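Side-chain contacts in deacetylase EF_0837 (Enterococcus faecalis, PDB 2ICS), which is a two-zinc amidohydrolase that deacetylates acetyl-(R)-mandelate in vitro, though with very low efficiency, and binds adenine in its pocket: residues V61-K66 and D75-K80; L103-K108 and P147-G152; N165-L170 and L200-K205. One frame throughout, in Å; residues are numbered along the deposited sequence.

Contact 1 of 3, residues V61-K66 and D75-K80. With ZN (zinc ion), chain B.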
ATOM      1  N   VAL A  61       3.664   2.697  -3.383  1.00 20.28           N
ATOM      2  CA  VAL A  61       5.101   2.578  -3.545  1.00 21.61           C
ATOM      3  C   VAL A  61       5.601   3.336  -4.781  1.00 20.96           C
ATOM      4  O   VAL A  61       4.816   3.744  -5.631  1.00 20.77           O
ATOM      5  CB  VAL A  61       5.439   1.073  -3.675  1.00 23.12           C
ATOM      6  CG1 VAL A  61       6.685   0.866  -4.486  1.00 26.08           C
ATOM      7  CG2 VAL A  61       5.558   0.461  -2.298  1.00 22.60           C
ATOM      8  N   HIS A  62       6.914   3.523  -4.864  1.00 21.59           N
ATOM      9  CA  HIS A  62       7.544   4.171  -6.003  1.00 22.26           C
ATOM     10  C   HIS A  62       8.778   3.336  -6.326  1.00 23.03           C
ATOM     11  O   HIS A  62       9.829   3.465  -5.690  1.00 22.47           O
ATOM     12  CB  HIS A  62       7.896   5.613  -5.661  1.00 21.77           C
ATOM     13  CG  HIS A  62       6.691   6.489  -5.519  1.00 24.48           C
ATOM     14  ND1 HIS A  62       5.865   6.827  -6.569  1.00 23.07           N
ATOM     15  CD2 HIS A  62       6.112   7.015  -4.410  1.00 22.11           C
ATOM     16  CE1 HIS A  62       4.828   7.523  -6.074  1.00 24.38           C
ATOM     17  NE2 HIS A  62       4.932   7.666  -4.768  1.00 25.65           N
ATOM     18  N   CYS A  63       8.629   2.449  -7.306  1.00 24.37           N
ATOM     19  CA  CYS A  63       9.711   1.554  -7.672  1.00 27.55           C
ATOM     20  C   CYS A  63      10.091   1.454  -9.149  1.00 29.55           C
ATOM     21  O   CYS A  63      10.509   0.386  -9.603  1.00 29.35           O
ATOM     22  CB  CYS A  63       9.412   0.154  -7.128  1.00 26.69           C
ATOM     23  SG  CYS A  63       7.858  -0.545  -7.695  1.00 25.16           S
ATOM     24  N   PHE A  64       9.926   2.540  -9.900  1.00 31.30           N
ATOM     25  CA  PHE A  64      10.342   2.560 -11.302  1.00 33.95           C
ATOM     26  C   PHE A  64      11.797   3.009 -11.165  1.00 34.46           C
ATOM     27  O   PHE A  64      12.065   4.200 -11.005  1.00 34.84           O
ATOM     28  CB  PHE A  64       9.550   3.597 -12.108  1.00 34.11           C
ATOM     29  CG  PHE A  64       9.984   3.710 -13.552  1.00 35.99           C
ATOM     30  CD1 PHE A  64       9.549   4.770 -14.341  1.00 37.05           C
ATOM     31  CD2 PHE A  64      10.831   2.758 -14.124  1.00 35.28           C
ATOM     32  CE1 PHE A  64       9.946   4.888 -15.678  1.00 36.32           C
ATOM     33  CE2 PHE A  64      11.235   2.866 -15.457  1.00 34.14           C
ATOM     34  CZ  PHE A  64      10.791   3.932 -16.235  1.00 35.74           C
ATOM     35  N   GLU A  65      12.726   2.057 -11.220  1.00 35.73           N
ATOM     36  CA  GLU A  65      14.146   2.357 -11.028  1.00 38.35           C
ATOM     37  C   GLU A  65      14.801   3.370 -11.973  1.00 38.97           C
ATOM     38  O   GLU A  65      15.872   3.898 -11.664  1.00 39.20           O
ATOM     39  CB  GLU A  65      14.965   1.056 -11.020  1.00 38.18           C
ATOM     40  CG  GLU A  65      15.112   0.373 -12.371  1.00 39.65           C
ATOM     41  CD  GLU A  65      16.036  -0.836 -12.312  1.00 42.40           C
ATOM     42  OE1 GLU A  65      15.617  -1.900 -11.804  1.00 43.76           O
ATOM     43  OE2 GLU A  65      17.192  -0.720 -12.766  1.00 44.34           O
ATOM     44  N   LYS A  66      14.169   3.655 -13.107  1.00 40.95           N
ATOM     45  CA  LYS A  66      14.739   4.606 -14.059  1.00 44.34           C
ATOM     46  C   LYS A  66      14.289   6.055 -13.870  1.00 45.67           C
ATOM     47  O   LYS A  66      14.791   6.951 -14.549  1.00 46.13           O
ATOM     48  CB  LYS A  66      14.438   4.167 -15.497  1.00 44.59           C
ATOM     49  CG  LYS A  66      15.168   2.906 -15.925  1.00 45.82           C
ATOM     50  CD  LYS A  66      16.676   3.075 -15.799  1.00 47.29           C
ATOM     51  CE  LYS A  66      17.412   1.880 -16.378  1.00 49.87           C
ATOM     52  NZ  LYS A  66      17.112   1.709 -17.830  1.00 49.92           N
ATOM     53  N   ASP A  75      12.701  -5.219  -5.601  1.00 24.66           N
ATOM     54  CA  ASP A  75      13.005  -6.229  -4.607  1.00 25.71           C
ATOM     55  C   ASP A  75      13.581  -5.716  -3.293  1.00 25.36           C
ATOM     56  O   ASP A  75      13.586  -6.447  -2.304  1.00 25.26           O
ATOM     57  CB  ASP A  75      13.893  -7.319  -5.216  1.00 27.17           C
ATOM     58  CG  ASP A  75      13.209  -8.040  -6.370  1.00 28.26           C
ATOM     59  OD1 ASP A  75      11.960  -8.148  -6.363  1.00 26.46           O
ATOM     60  OD2 ASP A  75      13.919  -8.507  -7.282  1.00 32.60           O
ATOM     61  N   GLU A  76      14.049  -4.469  -3.262  1.00 24.71           N
ATOM     62  CA  GLU A  76      14.579  -3.908  -2.016  1.00 25.74           C
ATOM     63  C   GLU A  76      13.437  -3.461  -1.105  1.00 24.09           C
ATOM     64  O   GLU A  76      13.609  -3.369   0.106  1.00 25.30           O
ATOM     65  CB  GLU A  76      15.496  -2.704  -2.278  1.00 28.52           C
ATOM     66  CG  GLU A  76      16.806  -3.037  -2.970  1.00 30.58           C
ATOM     67  CD  GLU A  76      17.586  -4.121  -2.250  1.00 28.81           C
ATOM     68  OE1 GLU A  76      17.834  -3.980  -1.034  1.00 29.54           O
ATOM     69  OE2 GLU A  76      17.952  -5.112  -2.906  1.00 30.70           O
ATOM     70  N   ILE A  77      12.278  -3.174  -1.687  1.00 24.08           N
ATOM     71  CA  ILE A  77      11.115  -2.742  -0.907  1.00 23.98           C
ATOM     72  C   ILE A  77      10.073  -3.848  -0.886  1.00 24.16           C
ATOM     73  O   ILE A  77       9.059  -3.747  -0.193  1.00 25.25           O
ATOM     74  CB  ILE A  77      10.432  -1.503  -1.525  1.00 20.35           C
ATOM     75  CG1 ILE A  77       9.943  -1.850  -2.934  1.00 19.72           C
ATOM     76  CG2 ILE A  77      11.395  -0.327  -1.553  1.00 20.26           C
ATOM     77  CD1 ILE A  77       9.078  -0.794  -3.567  1.00 18.01           C
ATOM     78  N   GLY A  78      10.320  -4.894  -1.666  1.00 23.99           N
ATOM     79  CA  GLY A  78       9.379  -5.991  -1.742  1.00 23.05           C
ATOM     80  C   GLY A  78       9.823  -7.255  -1.039  1.00 23.94           C
ATOM     81  O   GLY A  78       9.916  -7.298   0.186  1.00 24.72           O
ATOM     82  N   VAL A  79      10.108  -8.283  -1.828  1.00 25.66           N
ATOM     83  CA  VAL A  79      10.516  -9.573  -1.303  1.00 26.14           C
ATOM     84  C   VAL A  79      11.505  -9.503  -0.139  1.00 27.06           C
ATOM     85  O   VAL A  79      11.353 -10.224   0.840  1.00 28.27           O
ATOM     86  CB  VAL A  79      11.091 -10.464  -2.437  1.00 27.54           C
ATOM     87  CG1 VAL A  79      12.290  -9.789  -3.086  1.00 26.13           C
ATOM     88  CG2 VAL A  79      11.463 -11.839  -1.888  1.00 27.41           C
ATOM     89  N   LYS A  80      12.500  -8.629  -0.224  1.00 27.39           N
ATOM     90  CA  LYS A  80      13.485  -8.531   0.846  1.00 29.14           C
ATOM     91  C   LYS A  80      12.939  -7.949   2.151  1.00 28.54           C
ATOM     92  O   LYS A  80      13.623  -7.965   3.172  1.00 28.05           O
ATOM     93  CB  LYS A  80      14.696  -7.720   0.369  1.00 30.81           C
ATOM     94  CG  LYS A  80      15.403  -8.341  -0.839  1.00 32.57           C
ATOM     95  CD  LYS A  80      16.676  -7.578  -1.201  1.00 36.40           C
ATOM     96  CE  LYS A  80      17.313  -8.099  -2.495  1.00 39.42           C
ATOM     97  NZ  LYS A  80      17.791  -9.511  -2.406  1.00 39.26           N
TER
HETATM   98 ZN    ZN B 400       3.861   8.595  -3.365  1.00 24.94          ZN
HETATM   99  O   HOH W   1       3.509  10.022  -1.989  1.00 23.22           O
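Val-61, the middle residue of the His-Val-His zinc motif at the end of strand 51-61, meets Ile-77 across a buried apolar contact, the two side chains reaching toward each other tip to tip. The whole approach from residues 75-80 falls to one methyl, CD1 of Ile-77. It comes up against the branched end of Val-61, with Val-61 CG2 at 3.9 Å and Val-61 CB at 4.1 Å from Ile-77 CD1; the other branch, CG1, is also a neighbour, but modelled too close for its separation to be trusted. Cys-63 flanks the same methyl, its CB 3.7 Å from Ile-77 CD1. Ile-77 gets there with an extended outer chain: CG1 sits between the backbone N and carbonyl carbon (chi1 61°), and chi2 of 171° then carries CD1 straight outward into the notch between Val-61 and Cys-63.

The motif works by sending neighbouring residues in contrary directions. His-62 points away from Ile-77, and its NE2 binds zinc at 2.0 Å, as does a water whose O is also 2.0 Å from the metal. His-60, Asp-272 and the carboxylated Lys-154 complete this zinc site, as in other amidohydrolase TIM barrels. A hydrogen bond between His-62 ND1 and Thr-91 OG1 ties the far side of the imidazole and helps to fix its orientation. The backbone is anchored as well: Val-61 is hydrogen-bonded to Ile-87 and Ala-89 of the next barrel strand, and Cys-63 N to Asp-88 OD2.

Contact 2 of 3, residues L103-K108 and P147-G152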
ATOM      1  N   LEU A 103      10.667  -3.594 -16.935  1.00 43.66           N
ATOM      2  CA  LEU A 103      11.596  -3.803 -15.833  1.00 43.59           C
ATOM      3  C   LEU A 103      10.893  -4.517 -14.692  1.00 43.98           C
ATOM      4  O   LEU A 103      11.472  -5.382 -14.039  1.00 44.32           O
ATOM      5  CB  LEU A 103      12.145  -2.469 -15.326  1.00 42.67           C
ATOM      6  CG  LEU A 103      13.145  -1.745 -16.228  1.00 43.38           C
ATOM      7  CD1 LEU A 103      13.485  -0.388 -15.637  1.00 41.05           C
ATOM      8  CD2 LEU A 103      14.395  -2.594 -16.376  1.00 43.02           C
ATOM      9  N   ALA A 104       9.637  -4.148 -14.463  1.00 44.55           N
ATOM     10  CA  ALA A 104       8.835  -4.726 -13.389  1.00 44.59           C
ATOM     11  C   ALA A 104       8.671  -6.241 -13.477  1.00 44.50           C
ATOM     12  O   ALA A 104       8.390  -6.895 -12.475  1.00 45.05           O
ATOM     13  CB  ALA A 104       7.461  -4.060 -13.355  1.00 44.07           C
ATOM     14  N   GLN A 105       8.843  -6.798 -14.670  1.00 44.45           N
ATOM     15  CA  GLN A 105       8.694  -8.237 -14.860  1.00 43.98           C
ATOM     16  C   GLN A 105       9.859  -9.065 -14.333  1.00 42.73           C
ATOM     17  O   GLN A 105       9.673 -10.201 -13.904  1.00 44.12           O
ATOM     18  CB  GLN A 105       8.486  -8.553 -16.343  1.00 46.50           C
ATOM     19  CG  GLN A 105       7.310  -7.826 -16.957  1.00 49.57           C
ATOM     20  CD  GLN A 105       6.095  -7.842 -16.052  1.00 52.80           C
ATOM     21  OE1 GLN A 105       5.596  -8.906 -15.675  1.00 54.77           O
ATOM     22  NE2 GLN A 105       5.615  -6.658 -15.688  1.00 54.55           N
ATOM     23  N   GLN A 106      11.060  -8.502 -14.359  1.00 41.12           N
ATOM     24  CA  GLN A 106      12.242  -9.224 -13.899  1.00 40.75           C
ATOM     25  C   GLN A 106      12.384  -9.262 -12.376  1.00 37.88           C
ATOM     26  O   GLN A 106      13.294  -9.904 -11.848  1.00 37.61           O
ATOM     27  CB  GLN A 106      13.503  -8.609 -14.521  1.00 42.70           C
ATOM     28  CG  GLN A 106      13.723  -7.148 -14.163  1.00 48.62           C
ATOM     29  CD  GLN A 106      15.015  -6.574 -14.735  1.00 52.76           C
ATOM     30  OE1 GLN A 106      15.228  -6.573 -15.954  1.00 54.50           O
ATOM     31  NE2 GLN A 106      15.883  -6.079 -13.854  1.00 52.01           N
ATOM     32  N   ALA A 107      11.485  -8.580 -11.671  1.00 35.08           N
ATOM     33  CA  ALA A 107      11.532  -8.541 -10.211  1.00 32.60           C
ATOM     34  C   ALA A 107      10.911  -9.798  -9.611  1.00 30.46           C
ATOM     35  O   ALA A 107       9.983 -10.366 -10.171  1.00 29.58           O
ATOM     36  CB  ALA A 107      10.802  -7.301  -9.693  1.00 30.24           C
ATOM     37  N   LYS A 108      11.437 -10.234  -8.474  1.00 30.67           N
ATOM     38  CA  LYS A 108      10.907 -11.419  -7.811  1.00 29.36           C
ATOM     39  C   LYS A 108       9.547 -11.035  -7.240  1.00 28.99           C
ATOM     40  O   LYS A 108       8.595 -11.820  -7.260  1.00 27.89           O
ATOM     41  CB  LYS A 108      11.847 -11.859  -6.684  1.00 30.57           C
ATOM     42  CG  LYS A 108      13.214 -12.361  -7.150  1.00 31.78           C
ATOM     43  CD  LYS A 108      14.149 -12.565  -5.956  1.00 35.84           C
ATOM     44  CE  LYS A 108      15.444 -13.283  -6.336  1.00 36.76           C
ATOM     45  NZ  LYS A 108      16.246 -12.546  -7.356  1.00 40.41           N
ATOM     46  N   PRO A 147      -3.562  -4.742 -18.930  1.00 37.51           N
ATOM     47  CA  PRO A 147      -4.573  -5.112 -17.933  1.00 38.26           C
ATOM     48  C   PRO A 147      -3.971  -5.904 -16.772  1.00 38.78           C
ATOM     49  O   PRO A 147      -4.475  -5.854 -15.648  1.00 39.09           O
ATOM     50  CB  PRO A 147      -5.563  -5.961 -18.733  1.00 37.70           C
ATOM     51  CG  PRO A 147      -5.353  -5.526 -20.149  1.00 38.51           C
ATOM     52  CD  PRO A 147      -3.866  -5.361 -20.230  1.00 37.34           C
ATOM     53  N   ASP A 148      -2.899  -6.637 -17.055  1.00 39.35           N
ATOM     54  CA  ASP A 148      -2.232  -7.449 -16.041  1.00 41.11           C
ATOM     55  C   ASP A 148      -1.268  -6.628 -15.186  1.00 39.85           C
ATOM     56  O   ASP A 148      -0.587  -7.174 -14.317  1.00 40.91           O
ATOM     57  CB  ASP A 148      -1.438  -8.584 -16.701  1.00 45.15           C
ATOM     58  CG  ASP A 148      -2.274  -9.414 -17.665  1.00 50.64           C
ATOM     59  OD1 ASP A 148      -3.350  -9.910 -17.255  1.00 53.12           O
ATOM     60  OD2 ASP A 148      -1.844  -9.577 -18.832  1.00 52.04           O
ATOM     61  N   PHE A 149      -1.200  -5.323 -15.428  1.00 35.86           N
ATOM     62  CA  PHE A 149      -0.278  -4.487 -14.680  1.00 33.03           C
ATOM     63  C   PHE A 149      -0.926  -3.260 -14.058  1.00 32.36           C
ATOM     64  O   PHE A 149      -0.678  -2.945 -12.898  1.00 31.54           O
ATOM     65  CB  PHE A 149       0.870  -4.049 -15.587  1.00 32.41           C
ATOM     66  CG  PHE A 149       1.956  -3.302 -14.870  1.00 31.07           C
ATOM     67  CD1 PHE A 149       2.754  -3.945 -13.927  1.00 29.12           C
ATOM     68  CD2 PHE A 149       2.172  -1.952 -15.124  1.00 30.15           C
ATOM     69  CE1 PHE A 149       3.753  -3.255 -13.246  1.00 28.74           C
ATOM     70  CE2 PHE A 149       3.173  -1.249 -14.447  1.00 31.62           C
ATOM     71  CZ  PHE A 149       3.964  -1.905 -13.505  1.00 29.57           C
ATOM     72  N   VAL A 150      -1.746  -2.568 -14.842  1.00 30.85           N
ATOM     73  CA  VAL A 150      -2.432  -1.365 -14.394  1.00 28.78           C
ATOM     74  C   VAL A 150      -3.667  -1.696 -13.565  1.00 29.57           C
ATOM     75  O   VAL A 150      -4.639  -2.234 -14.089  1.00 30.14           O
ATOM     76  CB  VAL A 150      -2.868  -0.515 -15.599  1.00 28.99           C
ATOM     77  CG1 VAL A 150      -3.542   0.763 -15.127  1.00 24.32           C
ATOM     78  CG2 VAL A 150      -1.655  -0.194 -16.466  1.00 29.96           C
ATOM     79  N   VAL A 151      -3.642  -1.360 -12.278  1.00 28.11           N
ATOM     80  CA  VAL A 151      -4.786  -1.656 -11.421  1.00 26.89           C
ATOM     81  C   VAL A 151      -5.542  -0.413 -10.963  1.00 25.76           C
ATOM     82  O   VAL A 151      -6.459  -0.490 -10.147  1.00 24.67           O
ATOM     83  CB  VAL A 151      -4.355  -2.489 -10.194  1.00 26.86           C
ATOM     84  CG1 VAL A 151      -3.768  -3.813 -10.660  1.00 27.42           C
ATOM     85  CG2 VAL A 151      -3.342  -1.726  -9.368  1.00 27.29           C
ATOM     86  N   GLY A 152      -5.170   0.737 -11.507  1.00 25.04           N
ATOM     87  CA  GLY A 152      -5.851   1.960 -11.133  1.00 23.12           C
ATOM     88  C   GLY A 152      -5.159   3.178 -11.691  1.00 21.70           C
ATOM     89  O   GLY A 152      -4.261   3.059 -12.515  1.00 20.11           O
TER
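Apolar packing between Ala-104 and Phe-149 carries this contact. The methyl of Ala-104, on the last turn of helix 97-105, points toward the ring and touches its outer end, with Ala-104 CB 3.8 Å from Phe-149 CE1 and 4.1 Å from Phe-149 CZ. The ring extends to meet it because CG lies opposite the backbone N (chi1 -174°), which directs the phenyl ring toward the helix. Val-111 of strand 110-114 touches both side chains.

Aromatic contacts hold the same ring further: Tyr-101 and Phe-100, one helical turn back, each pack edge-to-face with Phe-149.

The polar element is marginal. Gln-105 sends its amide back over its own helix, where NE2 is hydrogen-bonded to Tyr-101 O; in that pose Gln-105 NE2 passes Phe-149 CD1 at 4.3 Å, a loose, oblique approach and no hydrogen bond.

Backbone hydrogen bonds link Phe-149 and Val-151 with Gly-113 and align the second segment beside strand 110-114. Helix 97-105 connects the parallel strands 83-89 and 110-114, so its packing on Phe-149, just ahead of strand 150-152, belongs to the helix-against-strand layer of a TIM barrel built from beta-alpha-beta crossovers.

Contact 3 of 3, residues N165-L170 and L200-K205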
ATOM      1  N   ASN A 165      -4.333  25.041 -11.509  1.00 35.35           N
ATOM      2  CA  ASN A 165      -5.468  24.261 -11.999  1.00 35.06           C
ATOM      3  C   ASN A 165      -6.496  23.826 -10.954  1.00 34.05           C
ATOM      4  O   ASN A 165      -7.455  23.127 -11.277  1.00 33.90           O
ATOM      5  CB  ASN A 165      -4.949  23.052 -12.779  1.00 34.77           C
ATOM      6  CG  ASN A 165      -4.223  23.459 -14.053  1.00 36.93           C
ATOM      7  OD1 ASN A 165      -3.290  22.786 -14.499  1.00 36.69           O
ATOM      8  ND2 ASN A 165      -4.656  24.567 -14.648  1.00 35.41           N
ATOM      9  N   GLY A 166      -6.300  24.252  -9.710  1.00 32.81           N
ATOM     10  CA  GLY A 166      -7.236  23.924  -8.646  1.00 34.55           C
ATOM     11  C   GLY A 166      -7.722  22.487  -8.527  1.00 35.62           C
ATOM     12  O   GLY A 166      -6.927  21.548  -8.492  1.00 35.76           O
ATOM     13  N   ILE A 167      -9.042  22.320  -8.469  1.00 35.27           N
ATOM     14  CA  ILE A 167      -9.663  21.006  -8.322  1.00 34.65           C
ATOM     15  C   ILE A 167      -9.917  20.313  -9.661  1.00 33.83           C
ATOM     16  O   ILE A 167     -10.229  19.119  -9.706  1.00 32.68           O
ATOM     17  CB  ILE A 167     -11.015  21.133  -7.571  1.00 35.69           C
ATOM     18  CG1 ILE A 167     -11.473  19.768  -7.058  1.00 36.07           C
ATOM     19  CG2 ILE A 167     -12.075  21.708  -8.501  1.00 36.44           C
ATOM     20  CD1 ILE A 167     -10.577  19.182  -5.986  1.00 34.37           C
ATOM     21  N   THR A 168      -9.778  21.064 -10.745  1.00 32.46           N
ATOM     22  CA  THR A 168     -10.014  20.547 -12.089  1.00 32.47           C
ATOM     23  C   THR A 168      -9.355  19.196 -12.400  1.00 31.62           C
ATOM     24  O   THR A 168      -9.956  18.350 -13.061  1.00 30.42           O
ATOM     25  CB  THR A 168      -9.569  21.573 -13.161  1.00 32.79           C
ATOM     26  OG1 THR A 168     -10.189  22.840 -12.903  1.00 33.35           O
ATOM     27  CG2 THR A 168      -9.980  21.104 -14.545  1.00 33.39           C
ATOM     28  N   PRO A 169      -8.110  18.978 -11.940  1.00 31.61           N
ATOM     29  CA  PRO A 169      -7.454  17.696 -12.225  1.00 31.39           C
ATOM     30  C   PRO A 169      -8.202  16.495 -11.653  1.00 30.27           C
ATOM     31  O   PRO A 169      -8.224  15.422 -12.261  1.00 28.89           O
ATOM     32  CB  PRO A 169      -6.071  17.870 -11.600  1.00 30.44           C
ATOM     33  CG  PRO A 169      -5.829  19.349 -11.754  1.00 31.02           C
ATOM     34  CD  PRO A 169      -7.157  19.920 -11.325  1.00 29.72           C
ATOM     35  N   LEU A 170      -8.812  16.677 -10.484  1.00 28.77           N
ATOM     36  CA  LEU A 170      -9.557  15.597  -9.853  1.00 28.84           C
ATOM     37  C   LEU A 170     -10.821  15.286 -10.647  1.00 29.82           C
ATOM     38  O   LEU A 170     -11.177  14.121 -10.817  1.00 31.43           O
ATOM     39  CB  LEU A 170      -9.912  15.961  -8.405  1.00 28.00           C
ATOM     40  CG  LEU A 170     -10.651  14.897  -7.577  1.00 27.77           C
ATOM     41  CD1 LEU A 170      -9.858  13.590  -7.560  1.00 25.72           C
ATOM     42  CD2 LEU A 170     -10.860  15.410  -6.159  1.00 27.55           C
ATOM     43  N   LEU A 200     -12.529  15.847  -0.794  1.00 31.96           N
ATOM     44  CA  LEU A 200     -13.344  14.787  -0.217  1.00 33.00           C
ATOM     45  C   LEU A 200     -14.750  14.785  -0.791  1.00 34.51           C
ATOM     46  O   LEU A 200     -15.367  13.729  -0.936  1.00 35.30           O
ATOM     47  CB  LEU A 200     -13.398  14.935   1.307  1.00 32.32           C
ATOM     48  CG  LEU A 200     -12.089  14.673   2.066  1.00 33.76           C
ATOM     49  CD1 LEU A 200     -12.269  14.997   3.535  1.00 35.42           C
ATOM     50  CD2 LEU A 200     -11.682  13.221   1.915  1.00 34.09           C
ATOM     51  N   ALA A 201     -15.246  15.972  -1.129  1.00 34.17           N
ATOM     52  CA  ALA A 201     -16.585  16.108  -1.684  1.00 34.64           C
ATOM     53  C   ALA A 201     -16.742  15.399  -3.029  1.00 34.77           C
ATOM     54  O   ALA A 201     -17.818  14.894  -3.347  1.00 34.13           O
ATOM     55  CB  ALA A 201     -16.934  17.583  -1.834  1.00 37.23           C
ATOM     56  N   LEU A 202     -15.673  15.356  -3.815  1.00 34.98           N
ATOM     57  CA  LEU A 202     -15.736  14.712  -5.123  1.00 36.29           C
ATOM     58  C   LEU A 202     -15.439  13.214  -5.103  1.00 36.85           C
ATOM     59  O   LEU A 202     -15.757  12.498  -6.052  1.00 37.41           O
ATOM     60  CB  LEU A 202     -14.791  15.413  -6.100  1.00 37.98           C
ATOM     61  CG  LEU A 202     -15.273  16.736  -6.708  1.00 41.35           C
ATOM     62  CD1 LEU A 202     -15.463  17.788  -5.624  1.00 41.63           C
ATOM     63  CD2 LEU A 202     -14.252  17.208  -7.737  1.00 42.56           C
HETATM   64  N   MSE A 203     -14.837  12.733  -4.023  1.00 36.75           N
HETATM   65  CA  MSE A 203     -14.513  11.313  -3.921  1.00 38.04           C
HETATM   66  C   MSE A 203     -15.709  10.483  -3.464  1.00 36.20           C
HETATM   67  O   MSE A 203     -16.568  10.959  -2.722  1.00 34.27           O
HETATM   68  CB  MSE A 203     -13.332  11.113  -2.967  1.00 38.48           C
HETATM   69  CG  MSE A 203     -12.055  11.785  -3.453  1.00 42.34           C
HETATM   70 SE   MSE A 203     -10.545  11.514  -2.283  1.00 46.57          SE
HETATM   71  CE  MSE A 203     -10.889  12.907  -1.032  1.00 48.86           C
ATOM     72  N   GLU A 204     -15.753   9.235  -3.912  1.00 36.34           N
ATOM     73  CA  GLU A 204     -16.847   8.336  -3.569  1.00 37.41           C
ATOM     74  C   GLU A 204     -16.328   7.061  -2.916  1.00 37.30           C
ATOM     75  O   GLU A 204     -15.120   6.804  -2.900  1.00 35.14           O
ATOM     76  CB  GLU A 204     -17.628   7.966  -4.834  1.00 38.61           C
ATOM     77  CG  GLU A 204     -18.146   9.159  -5.628  1.00 42.56           C
ATOM     78  CD  GLU A 204     -18.749   8.752  -6.962  1.00 45.79           C
ATOM     79  OE1 GLU A 204     -18.015   8.197  -7.808  1.00 46.07           O
ATOM     80  OE2 GLU A 204     -19.959   8.984  -7.168  1.00 47.88           O
ATOM     81  N   LYS A 205     -17.249   6.265  -2.378  1.00 36.35           N
ATOM     82  CA  LYS A 205     -16.885   5.003  -1.755  1.00 36.09           C
ATOM     83  C   LYS A 205     -16.022   4.240  -2.751  1.00 34.19           C
ATOM     84  O   LYS A 205     -16.353   4.170  -3.935  1.00 32.18           O
ATOM     85  CB  LYS A 205     -18.136   4.182  -1.437  1.00 38.71           C
ATOM     86  CG  LYS A 205     -17.828   2.810  -0.858  1.00 41.64           C
ATOM     87  CD  LYS A 205     -19.092   1.978  -0.687  1.00 45.65           C
ATOM     88  CE  LYS A 205     -18.764   0.595  -0.142  1.00 47.72           C
ATOM     89  NZ  LYS A 205     -19.979  -0.260   0.001  1.00 51.25           N
TER
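No ring or planar polar group takes part where Ile-167 and Leu-170 meet Leu-202, so there are no faces or edges to cover; the closest contacts are between branched aliphatic chains. Leu-202 lies across both partners obliquely. Its CD2 branch does most of the touching: Leu-202 CD2 is 3.8 Å from Ile-167 CG1 and 4.2 Å from Leu-170 CD2. Closer to the backbone, Leu-202 CB rests 3.9 Å from Leu-170 CD2, so this one methyl of Leu-170 spans the inner and outer parts of the opposing chain. Leu-170 delivers it by extending CG away from its backbone N (chi1 -177°).

Ile-167 is presented from a type II' beta turn running from Asn-165 to Thr-168, with Gly-166 supplying the positive phi of 46° that the turn requires. The turn leads into helix 168-178, and Leu-170 N donates to Ile-167 O at 2.9 Å.

The surroundings extend the same seam. Ile-199, a turn earlier on the helix of Leu-202, touches both Ile-167 and Leu-170, while Met-157 of strand 156-157 lies against Leu-170 from the barrel side. A salt bridge from Glu-204 OE1 to Lys-174 NZ links the loop after helix 196-202 to helix 168-178. The beginning of helix 168-178 is thus packed on the end of helix 196-202, two successive helices in the outer layer of the TIM barrel.

In the fold
Contacts 1 and 2 form one continuous region, their centres 12 Å apart. The Asp-75 carboxylate probably accepts a weak hydrogen bond from Lys-108 N, joining segment 75-80 to the chain after helix 97-105, and Leu-103 CD1 packs on Lys-66 CG at 3.7 Å, joining the loop beyond the zinc motif to the helix itself. Contact 3 stands apart, its centre about 29 Å from that of contact 1 and 27 Å from that of contact 2. The binuclear centre lies between contacts 1 and 3: contact 1 contains His-62, a ligand of the first zinc, whereas the Leu-170 side chain of contact 3 is about 9 Å from that of His-188, which binds the second. Adenine is about 12 Å from the Val-61 side chain.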